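Local coordinates for 35 kDa hemin binding protein (Porphyromonas gingivalis, PDB 5Y1A), which probably binds hemin and joins a thioredoxin-type domain to an immunoglobulin-like beta-sandwich domain in a cargo protein of the type IX secretion system, at residues A[180-191]-A[203-213]; A[75-83]-A[91-99]. All blocks are in the same frame, centred on the assembly; numbering follows the deposited sequence.

Interaction 1 (A[180-191]-A[203-213]); sequences LTAYVLKNNMKP and LHQHTVLMILS
V208 packs between Y183 and L185 of the neighbouring strand. Its CG2 lies over one face of the Y183 ring, 4.1 Å from the centroid. The same methyl is pressed against L185 CD2 at a tight 3.5 Å. I211 lies alongside Y183, with its CG1 near CD1 of the ring. Y183 OH leaves this apolar patch to bond E41. On the other side of the sheet from Y183 and V208, V184 CG2 touches M210 CB and L212 CD2.

The strands 180-186 and 207-211 pair antiparallel in a sheet of the beta-sandwich domain, with 207-220 outermost in it. L209 N and M210 O both bond V184, a classic beta bulge. H206 and T207 both face K186, a G1 bulge.

Toward the loops the contact turns polar. N187 OD1 accepts H206 N at 2.7 Å, in the carbonyl plane. Bent at chi2 (-64°), the Q205 side chain grips N188 twice. OE1 takes N188 N at 2.9 Å from above its carbonyl plane, and NE2 gives to N188 OD1 at 3.0 Å. N188 and M189 both face H204, a further G1 bulge. P191 CG lies over one face of the H204 ring, a CH-pi contact, and M189 SD sits at its edge. H204 NE2 bonds Q195, but ND1 is buried without a partner. Backbone bonds and apolar packing join the strands; beyond them the N187 and Q205 amides, with the M189-H204 backbone pair, keep the loops together.

Interaction 2 (A[75-83]-A[91-99]); sequences QTFVHYNDG and VGQLFIALD
Y80 and F95 form the tight part of this contact. Their rings make an offset stack, with centroids 4.5 Å apart and planes at 21°. The overlap is partial. F95 CD2 sits over the Y80 ring, 3.4 Å from Y80 CG, while Y80 CB lies over the F95 face, 3.9 Å from the centroid. F95 CG is anti to its backbone N (chi1 -179°), which carries the ring out from the helix to meet Y80. On the opposite face of the Y80 ring lies N81 OD1.

V78 fills the next position inward. Its two methyls divide the work. CG1 meets F95 CB at 3.9 Å and comes near the edge of the F95 ring. CG2 reaches L94 CD2 at 4.0 Å and, more loosely, L98 CD1. V91 CG1 rests on H79 O at 3.6 Å. That carbonyl oxygen is buried and has no polar partner in the model.

The outer side is looser. The exposed I96 lies along the outer part of the Y80 ring, with CD1 3.5 Å from OH. No hydrogen bond joins the two segments.

The polar bond here lies within 75-83. H79 ND1 gives to the syn lone pair of D82 OD2 at 2.6 Å, in the ring plane. D82 OD2 also accepts E46 N, and D82 OD1 caps the following helix at I84 N.

Strand 75-79 and helix 91-99 cross at 100°. A helix packed across a strand of the sheet in this way fits the alpha/beta thioredoxin fold.

Both contacts are largely buried, and they touch each other. Interaction 1 pairs two strands through many backbone bonds. Interaction 2 packs a helix on a strand mainly by apolar and aromatic contacts, with no hydrogen bond between the segments. Strand 73-79 of the thioredoxin-type domain meets 203-213 edge to edge: F77 N and O probably bond H206 O and V208 N. V208 O also packs on V91 CG2, and the H79 and H204 rings meet edge-to-face. Interaction 1 lies near the centre of the chain, about 4 Å from it between centres, and interaction 2 about 13 Å. The exposed residues differ too: N188 and K190 on a polar loop, I96 on a helix.

Interaction 1 (A[180-191]-A[203-213])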
loop_
_atom_site.group_PDB
_atom_site.type_symbol
_atom_site.label_atom_id
_atom_site.label_comp_id
_atom_site.label_asym_id
_atom_site.label_seq_id
_atom_site.Cartn_x
_atom_site.Cartn_y
_atom_site.Cartn_z
ATOM N N LEU A 180 -1.091 -14.717 -1.483
ATOM C CA LEU A 180 -1.095 -13.341 -1.966
ATOM C C LEU A 180 -0.947 -12.352 -0.804
ATOM O O LEU A 180 -1.642 -12.462 0.233
ATOM C CB LEU A 180 -2.358 -13.046 -2.787
ATOM C CG LEU A 180 -2.274 -11.669 -3.433
ATOM C CD1 LEU A 180 -2.309 -11.759 -4.921
ATOM C CD2 LEU A 180 -3.362 -10.739 -2.871
ATOM N N THR A 181 0.005 -11.431 -0.960
ATOM C CA THR A 181 0.182 -10.339 -0.004
ATOM C C THR A 181 -0.057 -9.024 -0.735
ATOM O O THR A 181 0.376 -8.851 -1.879
ATOM C CB THR A 181 1.589 -10.394 0.647
ATOM O OG1 THR A 181 1.671 -11.569 1.467
ATOM C CG2 THR A 181 1.847 -9.180 1.526
ATOM N N ALA A 182 -0.743 -8.094 -0.078
ATOM C CA ALA A 182 -0.900 -6.755 -0.653
ATOM C C ALA A 182 -0.550 -5.703 0.403
ATOM O O ALA A 182 -0.938 -5.816 1.598
ATOM C CB ALA A 182 -2.321 -6.547 -1.189
ATOM N N TYR A 183 0.160 -4.681 -0.056
ATOM C CA TYR A 183 0.554 -3.547 0.763
ATOM C C TYR A 183 -0.107 -2.265 0.256
ATOM O O TYR A 183 -0.284 -2.073 -0.961
ATOM C CB TYR A 183 2.081 -3.299 0.698
ATOM C CG TYR A 183 2.984 -4.412 1.166
ATOM C CD1 TYR A 183 2.574 -5.332 2.148
ATOM C CD2 TYR A 183 4.296 -4.503 0.673
ATOM C CE1 TYR A 183 3.474 -6.343 2.594
ATOM C CE2 TYR A 183 5.175 -5.487 1.099
ATOM C CZ TYR A 183 4.763 -6.413 2.055
ATOM O OH TYR A 183 5.646 -7.398 2.470
ATOM N N VAL A 184 -0.469 -1.394 1.202
ATOM C CA VAL A 184 -0.705 0.013 0.870
ATOM C C VAL A 184 0.608 0.768 1.159
ATOM O O VAL A 184 1.125 0.722 2.280
ATOM C CB VAL A 184 -1.872 0.627 1.665
ATOM C CG1 VAL A 184 -2.130 2.073 1.140
ATOM C CG2 VAL A 184 -3.162 -0.237 1.497
ATOM N N LEU A 185 1.120 1.449 0.134
ATOM C CA LEU A 185 2.427 2.118 0.144
ATOM C C LEU A 185 2.192 3.613 0.107
ATOM O O LEU A 185 1.371 4.067 -0.663
ATOM C CB LEU A 185 3.265 1.687 -1.082
ATOM C CG LEU A 185 3.498 0.169 -1.165
ATOM C CD1 LEU A 185 4.222 -0.189 -2.474
ATOM C CD2 LEU A 185 4.301 -0.299 0.048
ATOM N N LYS A 186 2.903 4.358 0.946
ATOM C CA LYS A 186 2.753 5.820 1.032
ATOM C C LYS A 186 4.022 6.492 0.513
ATOM O O LYS A 186 5.126 6.188 0.987
ATOM C CB LYS A 186 2.486 6.238 2.478
ATOM C CG LYS A 186 2.219 7.744 2.679
ATOM C CD LYS A 186 0.884 8.156 2.061
ATOM C CE LYS A 186 0.630 9.668 2.148
ATOM N NZ LYS A 186 1.370 10.434 1.113
ATOM N N ASN A 187 3.852 7.390 -0.464
ATOM C CA ASN A 187 4.965 8.175 -1.046
ATOM C C ASN A 187 4.944 9.589 -0.529
ATOM O O ASN A 187 3.926 10.017 0.051
ATOM C CB ASN A 187 4.893 8.168 -2.564
ATOM C CG ASN A 187 4.905 6.760 -3.123
ATOM O OD1 ASN A 187 5.735 5.929 -2.718
ATOM N ND2 ASN A 187 3.983 6.474 -4.045
ATOM N N ASN A 188 6.041 10.323 -0.765
ATOM C CA ASN A 188 6.182 11.701 -0.267
ATOM C C ASN A 188 5.701 11.864 1.160
ATOM O O ASN A 188 4.900 12.771 1.492
ATOM C CB ASN A 188 5.448 12.674 -1.195
ATOM C CG ASN A 188 6.042 12.708 -2.570
ATOM O OD1 ASN A 188 7.257 12.628 -2.730
ATOM N ND2 ASN A 188 5.184 12.824 -3.586
ATOM N N MET A 189 6.206 11.000 2.020
ATOM C CA MET A 189 5.693 10.898 3.357
ATOM C C MET A 189 6.587 11.615 4.343
ATOM O O MET A 189 7.775 11.335 4.423
ATOM C CB MET A 189 5.586 9.412 3.765
ATOM C CG MET A 189 5.109 9.203 5.196
ATOM S SD MET A 189 5.120 7.418 5.700
ATOM C CE MET A 189 4.439 7.583 7.329
ATOM N N LYS A 190 6.005 12.519 5.124
ATOM C CA LYS A 190 6.761 13.162 6.193
ATOM C C LYS A 190 7.100 12.123 7.268
ATOM O O LYS A 190 6.203 11.419 7.736
ATOM C CB LYS A 190 5.964 14.312 6.829
ATOM C CG LYS A 190 6.771 15.035 7.917
ATOM C CD LYS A 190 6.115 16.357 8.345
ATOM C CE LYS A 190 7.074 17.207 9.190
ATOM N NZ LYS A 190 6.316 18.228 10.013
ATOM N N PRO A 191 8.387 12.001 7.635
ATOM C CA PRO A 191 8.740 11.077 8.722
ATOM C C PRO A 191 7.987 11.379 10.022
ATOM O O PRO A 191 7.582 12.530 10.254
ATOM C CB PRO A 191 10.242 11.314 8.901
ATOM C CG PRO A 191 10.706 11.730 7.540
ATOM C CD PRO A 191 9.592 12.628 7.052
ATOM N N LEU A 203 11.864 13.048 2.379
ATOM C CA LEU A 203 10.584 12.353 2.571
ATOM C C LEU A 203 10.768 10.846 2.395
ATOM O O LEU A 203 11.582 10.409 1.591
ATOM C CB LEU A 203 9.529 12.829 1.545
ATOM C CG LEU A 203 9.144 14.320 1.690
ATOM C CD1 LEU A 203 8.369 14.776 0.458
ATOM C CD2 LEU A 203 8.401 14.621 2.974
ATOM N N HIS A 204 9.984 10.054 3.126
ATOM C CA HIS A 204 9.978 8.606 2.869
ATOM C C HIS A 204 9.275 8.353 1.541
ATOM O O HIS A 204 8.434 9.154 1.115
ATOM C CB HIS A 204 9.249 7.837 3.988
ATOM C CG HIS A 204 9.938 7.891 5.307
ATOM N ND1 HIS A 204 9.264 8.079 6.495
ATOM C CD2 HIS A 204 11.247 7.789 5.628
ATOM C CE1 HIS A 204 10.136 8.068 7.491
ATOM N NE2 HIS A 204 11.342 7.891 6.988
ATOM N N GLN A 205 9.637 7.257 0.864
ATOM C CA GLN A 205 8.945 6.848 -0.350
ATOM C C GLN A 205 8.604 5.357 -0.283
ATOM O O GLN A 205 9.308 4.610 0.392
ATOM C CB GLN A 205 9.843 7.060 -1.571
ATOM C CG GLN A 205 10.302 8.480 -1.768
ATOM C CD GLN A 205 9.176 9.446 -2.041
ATOM O OE1 GLN A 205 8.056 9.036 -2.364
ATOM N NE2 GLN A 205 9.479 10.755 -1.958
ATOM N N HIS A 206 7.547 4.951 -0.983
ATOM C CA HIS A 206 7.217 3.531 -1.173
ATOM C C HIS A 206 7.148 2.806 0.190
ATOM O O HIS A 206 7.613 1.679 0.328
ATOM C CB HIS A 206 8.267 2.852 -2.087
ATOM C CG HIS A 206 8.647 3.673 -3.281
ATOM N ND1 HIS A 206 7.743 4.011 -4.265
ATOM C CD2 HIS A 206 9.833 4.225 -3.649
ATOM C CE1 HIS A 206 8.352 4.740 -5.188
ATOM N NE2 HIS A 206 9.613 4.899 -4.829
ATOM N N THR A 207 6.532 3.456 1.182
ATOM C CA THR A 207 6.645 2.990 2.571
ATOM C C THR A 207 5.403 2.183 2.975
ATOM O O THR A 207 4.273 2.637 2.813
ATOM C CB THR A 207 6.897 4.200 3.467
ATOM O OG1 THR A 207 8.166 4.762 3.094
ATOM C CG2 THR A 207 6.920 3.827 4.965
ATOM N N VAL A 208 5.615 0.965 3.470
ATOM C CA VAL A 208 4.483 0.115 3.818
ATOM C C VAL A 208 3.760 0.629 5.067
ATOM O O VAL A 208 4.373 0.740 6.119
ATOM C CB VAL A 208 4.925 -1.333 4.078
ATOM C CG1 VAL A 208 3.700 -2.169 4.447
ATOM C CG2 VAL A 208 5.623 -1.900 2.834
ATOM N N LEU A 209 2.478 0.959 4.943
ATOM C CA LEU A 209 1.686 1.322 6.131
ATOM C C LEU A 209 0.572 0.358 6.458
ATOM O O LEU A 209 0.056 0.379 7.614
ATOM C CB LEU A 209 1.079 2.732 6.006
ATOM C CG LEU A 209 2.140 3.827 5.833
ATOM C CD1 LEU A 209 1.399 5.186 5.808
ATOM C CD2 LEU A 209 3.246 3.807 6.915
ATOM N N MET A 210 0.156 -0.421 5.455
ATOM C CA MET A 210 -0.869 -1.447 5.653
ATOM C C MET A 210 -0.533 -2.735 4.921
ATOM O O MET A 210 0.051 -2.712 3.829
ATOM C CB MET A 210 -2.274 -0.975 5.197
ATOM C CG MET A 210 -2.728 0.379 5.753
ATOM S SD MET A 210 -4.390 0.903 5.127
ATOM C CE MET A 210 -5.436 -0.340 5.859
ATOM N N ILE A 211 -0.943 -3.849 5.515
ATOM C CA ILE A 211 -0.872 -5.170 4.888
ATOM C C ILE A 211 -2.311 -5.689 4.904
ATOM O O ILE A 211 -2.932 -5.814 5.976
ATOM C CB ILE A 211 0.091 -6.161 5.647
ATOM C CG1 ILE A 211 1.504 -5.535 5.832
ATOM C CG2 ILE A 211 0.174 -7.507 4.892
ATOM C CD1 ILE A 211 1.735 -4.721 7.125
ATOM N N LEU A 212 -2.830 -5.995 3.720
ATOM C CA LEU A 212 -4.263 -6.253 3.565
ATOM C C LEU A 212 -4.748 -7.636 3.994
ATOM O O LEU A 212 -5.959 -7.829 4.195
ATOM C CB LEU A 212 -4.683 -5.951 2.140
ATOM C CG LEU A 212 -4.430 -4.492 1.718
ATOM C CD1 LEU A 212 -5.041 -4.246 0.342
ATOM C CD2 LEU A 212 -4.964 -3.453 2.744
ATOM N N SER A 213 -3.823 -8.585 4.129
ATOM C CA SER A 213 -4.149 -9.915 4.684
ATOM C C SER A 213 -3.986 -9.913 6.202
ATOM O O SER A 213 -2.932 -9.520 6.706
ATOM C CB SER A 213 -3.221 -10.953 4.065
ATOM O OG SER A 213 -1.879 -10.489 4.082
HETATM O O HOH W 1 -1.787 -8.897 2.193
#

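Interaction 2 (A[75-83]-A[91-99])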
loop_
_atom_site.group_PDB
_atom_site.type_symbol
_atom_site.label_atom_id
_atom_site.label_comp_id
_atom_site.label_asym_id
_atom_site.label_seq_id
_atom_site.Cartn_x
_atom_site.Cartn_y
_atom_site.Cartn_z
ATOM N N GLN A 75 9.408 -1.010 -5.347
ATOM C CA GLN A 75 10.078 -0.918 -4.051
ATOM C C GLN A 75 9.087 -0.861 -2.892
ATOM O O GLN A 75 7.970 -0.341 -3.017
ATOM C CB GLN A 75 10.932 0.352 -3.957
ATOM C CG GLN A 75 11.980 0.560 -5.018
ATOM C CD GLN A 75 12.613 1.946 -4.857
ATOM O OE1 GLN A 75 13.353 2.183 -3.909
ATOM N NE2 GLN A 75 12.298 2.860 -5.769
ATOM N N THR A 76 9.493 -1.431 -1.760
ATOM C CA THR A 76 8.754 -1.264 -0.510
ATOM C C THR A 76 9.757 -1.071 0.627
ATOM O O THR A 76 10.830 -1.673 0.595
ATOM C CB THR A 76 7.869 -2.473 -0.183
ATOM O OG1 THR A 76 8.696 -3.609 0.082
ATOM C CG2 THR A 76 6.920 -2.802 -1.316
ATOM N N PHE A 77 9.432 -0.189 1.577
ATOM C CA PHE A 77 10.284 0.062 2.743
ATOM C C PHE A 77 9.497 -0.359 3.966
ATOM O O PHE A 77 8.373 0.112 4.174
ATOM C CB PHE A 77 10.690 1.533 2.841
ATOM C CG PHE A 77 11.700 1.937 1.798
ATOM C CD1 PHE A 77 13.049 2.103 2.141
ATOM C CD2 PHE A 77 11.305 2.128 0.464
ATOM C CE1 PHE A 77 14.016 2.430 1.161
ATOM C CE2 PHE A 77 12.248 2.478 -0.519
ATOM C CZ PHE A 77 13.610 2.629 -0.179
ATOM N N VAL A 78 10.106 -1.228 4.776
ATOM C CA VAL A 78 9.459 -1.824 5.946
ATOM C C VAL A 78 10.204 -1.302 7.164
ATOM O O VAL A 78 11.412 -1.523 7.301
ATOM C CB VAL A 78 9.573 -3.366 5.921
ATOM C CG1 VAL A 78 8.964 -3.957 7.191
ATOM C CG2 VAL A 78 8.879 -3.966 4.668
ATOM N N HIS A 79 9.492 -0.582 8.022
ATOM C CA HIS A 79 10.109 0.058 9.183
ATOM C C HIS A 79 10.082 -0.828 10.415
ATOM O O HIS A 79 9.138 -1.586 10.597
ATOM C CB HIS A 79 9.388 1.364 9.473
ATOM C CG HIS A 79 9.847 2.498 8.609
ATOM N ND1 HIS A 79 10.643 3.514 9.083
ATOM C CD2 HIS A 79 9.675 2.738 7.287
ATOM C CE1 HIS A 79 10.922 4.348 8.098
ATOM N NE2 HIS A 79 10.356 3.897 6.995
ATOM N N TYR A 80 11.110 -0.717 11.263
ATOM C CA TYR A 80 11.093 -1.427 12.536
ATOM C C TYR A 80 11.665 -0.627 13.693
ATOM O O TYR A 80 12.647 0.121 13.535
ATOM C CB TYR A 80 11.798 -2.780 12.425
ATOM C CG TYR A 80 11.472 -3.712 13.577
ATOM C CD1 TYR A 80 10.170 -4.172 13.748
ATOM C CD2 TYR A 80 12.458 -4.156 14.464
ATOM C CE1 TYR A 80 9.824 -5.024 14.765
ATOM C CE2 TYR A 80 12.110 -5.045 15.535
ATOM C CZ TYR A 80 10.778 -5.463 15.645
ATOM O OH TYR A 80 10.313 -6.322 16.620
ATOM N N ASN A 81 11.070 -0.813 14.877
ATOM C CA ASN A 81 11.564 -0.131 16.096
ATOM C C ASN A 81 11.646 1.387 15.946
ATOM O O ASN A 81 12.645 2.017 16.317
ATOM C CB ASN A 81 12.893 -0.711 16.595
ATOM C CG ASN A 81 12.716 -2.040 17.318
ATOM O OD1 ASN A 81 11.593 -2.459 17.568
ATOM N ND2 ASN A 81 13.826 -2.714 17.626
ATOM N N ASP A 82 10.594 1.975 15.389
ATOM C CA ASP A 82 10.575 3.419 15.214
ATOM C C ASP A 82 9.160 3.969 15.280
ATOM O O ASP A 82 8.244 3.235 15.610
ATOM C CB ASP A 82 11.368 3.865 13.954
ATOM C CG ASP A 82 10.658 3.567 12.618
ATOM O OD1 ASP A 82 9.492 3.107 12.616
ATOM O OD2 ASP A 82 11.302 3.822 11.573
ATOM N N GLY A 83 8.992 5.251 14.961
ATOM C CA GLY A 83 7.672 5.869 14.999
ATOM C C GLY A 83 6.638 5.260 14.054
ATOM O O GLY A 83 5.415 5.331 14.322
ATOM N N VAL A 91 2.933 -3.249 10.748
ATOM C CA VAL A 91 4.214 -3.091 10.027
ATOM C C VAL A 91 5.369 -3.762 10.814
ATOM O O VAL A 91 6.206 -4.458 10.230
ATOM C CB VAL A 91 4.543 -1.596 9.679
ATOM C CG1 VAL A 91 5.928 -1.485 9.015
ATOM C CG2 VAL A 91 3.463 -0.963 8.774
ATOM N N GLY A 92 5.404 -3.581 12.144
ATOM C CA GLY A 92 6.329 -4.357 12.987
ATOM C C GLY A 92 6.152 -5.863 12.849
ATOM O O GLY A 92 7.142 -6.616 12.782
ATOM N N GLN A 93 4.897 -6.307 12.795
ATOM C CA GLN A 93 4.580 -7.735 12.630
ATOM C C GLN A 93 5.100 -8.261 11.308
ATOM O O GLN A 93 5.637 -9.386 11.238
ATOM C CB GLN A 93 3.071 -7.992 12.721
ATOM C CG GLN A 93 2.494 -7.906 14.131
ATOM C CD GLN A 93 3.257 -8.744 15.135
ATOM O OE1 GLN A 93 3.384 -9.966 14.983
ATOM N NE2 GLN A 93 3.754 -8.096 16.180
ATOM N N LEU A 94 4.933 -7.451 10.253
ATOM C CA LEU A 94 5.467 -7.809 8.926
ATOM C C LEU A 94 6.998 -7.970 8.993
ATOM O O LEU A 94 7.546 -8.969 8.484
ATOM C CB LEU A 94 5.092 -6.751 7.898
ATOM C CG LEU A 94 5.686 -6.967 6.500
ATOM C CD1 LEU A 94 5.125 -8.214 5.831
ATOM C CD2 LEU A 94 5.402 -5.714 5.638
ATOM N N PHE A 95 7.667 -7.003 9.618
ATOM C CA PHE A 95 9.117 -7.085 9.790
ATOM C C PHE A 95 9.528 -8.365 10.518
ATOM O O PHE A 95 10.403 -9.099 10.055
ATOM C CB PHE A 95 9.717 -5.868 10.506
ATOM C CG PHE A 95 11.198 -5.989 10.642
ATOM C CD1 PHE A 95 12.031 -5.624 9.594
ATOM C CD2 PHE A 95 11.746 -6.612 11.758
ATOM C CE1 PHE A 95 13.440 -5.834 9.695
ATOM C CE2 PHE A 95 13.140 -6.815 11.880
ATOM C CZ PHE A 95 13.976 -6.436 10.840
ATOM N N ILE A 96 8.902 -8.631 11.653
ATOM C CA ILE A 96 9.207 -9.846 12.435
ATOM C C ILE A 96 9.095 -11.126 11.593
ATOM O O ILE A 96 9.935 -12.023 11.706
ATOM C CB ILE A 96 8.275 -9.906 13.678
ATOM C CG1 ILE A 96 8.717 -8.810 14.661
ATOM C CG2 ILE A 96 8.240 -11.329 14.324
ATOM C CD1 ILE A 96 7.695 -8.541 15.783
ATOM N N ALA A 97 8.070 -11.187 10.744
ATOM C CA ALA A 97 7.851 -12.318 9.856
ATOM C C ALA A 97 8.957 -12.426 8.816
ATOM O O ALA A 97 9.490 -13.515 8.581
ATOM C CB ALA A 97 6.447 -12.215 9.171
ATOM N N LEU A 98 9.313 -11.291 8.217
ATOM C CA LEU A 98 10.365 -11.233 7.195
ATOM C C LEU A 98 11.708 -11.599 7.831
ATOM O O LEU A 98 12.531 -12.272 7.209
ATOM C CB LEU A 98 10.424 -9.831 6.564
ATOM C CG LEU A 98 9.277 -9.561 5.566
ATOM C CD1 LEU A 98 9.172 -8.085 5.209
ATOM C CD2 LEU A 98 9.457 -10.422 4.295
ATOM N N ASP A 99 11.928 -11.120 9.055
ATOM C CA ASP A 99 13.136 -11.496 9.809
ATOM C C ASP A 99 13.216 -13.024 10.050
ATOM O O ASP A 99 14.245 -13.659 9.786
ATOM C CB ASP A 99 13.174 -10.718 11.127
ATOM C CG ASP A 99 14.493 -10.877 11.887
ATOM O OD1 ASP A 99 15.566 -11.181 11.273
ATOM O OD2 ASP A 99 14.445 -10.688 13.133
#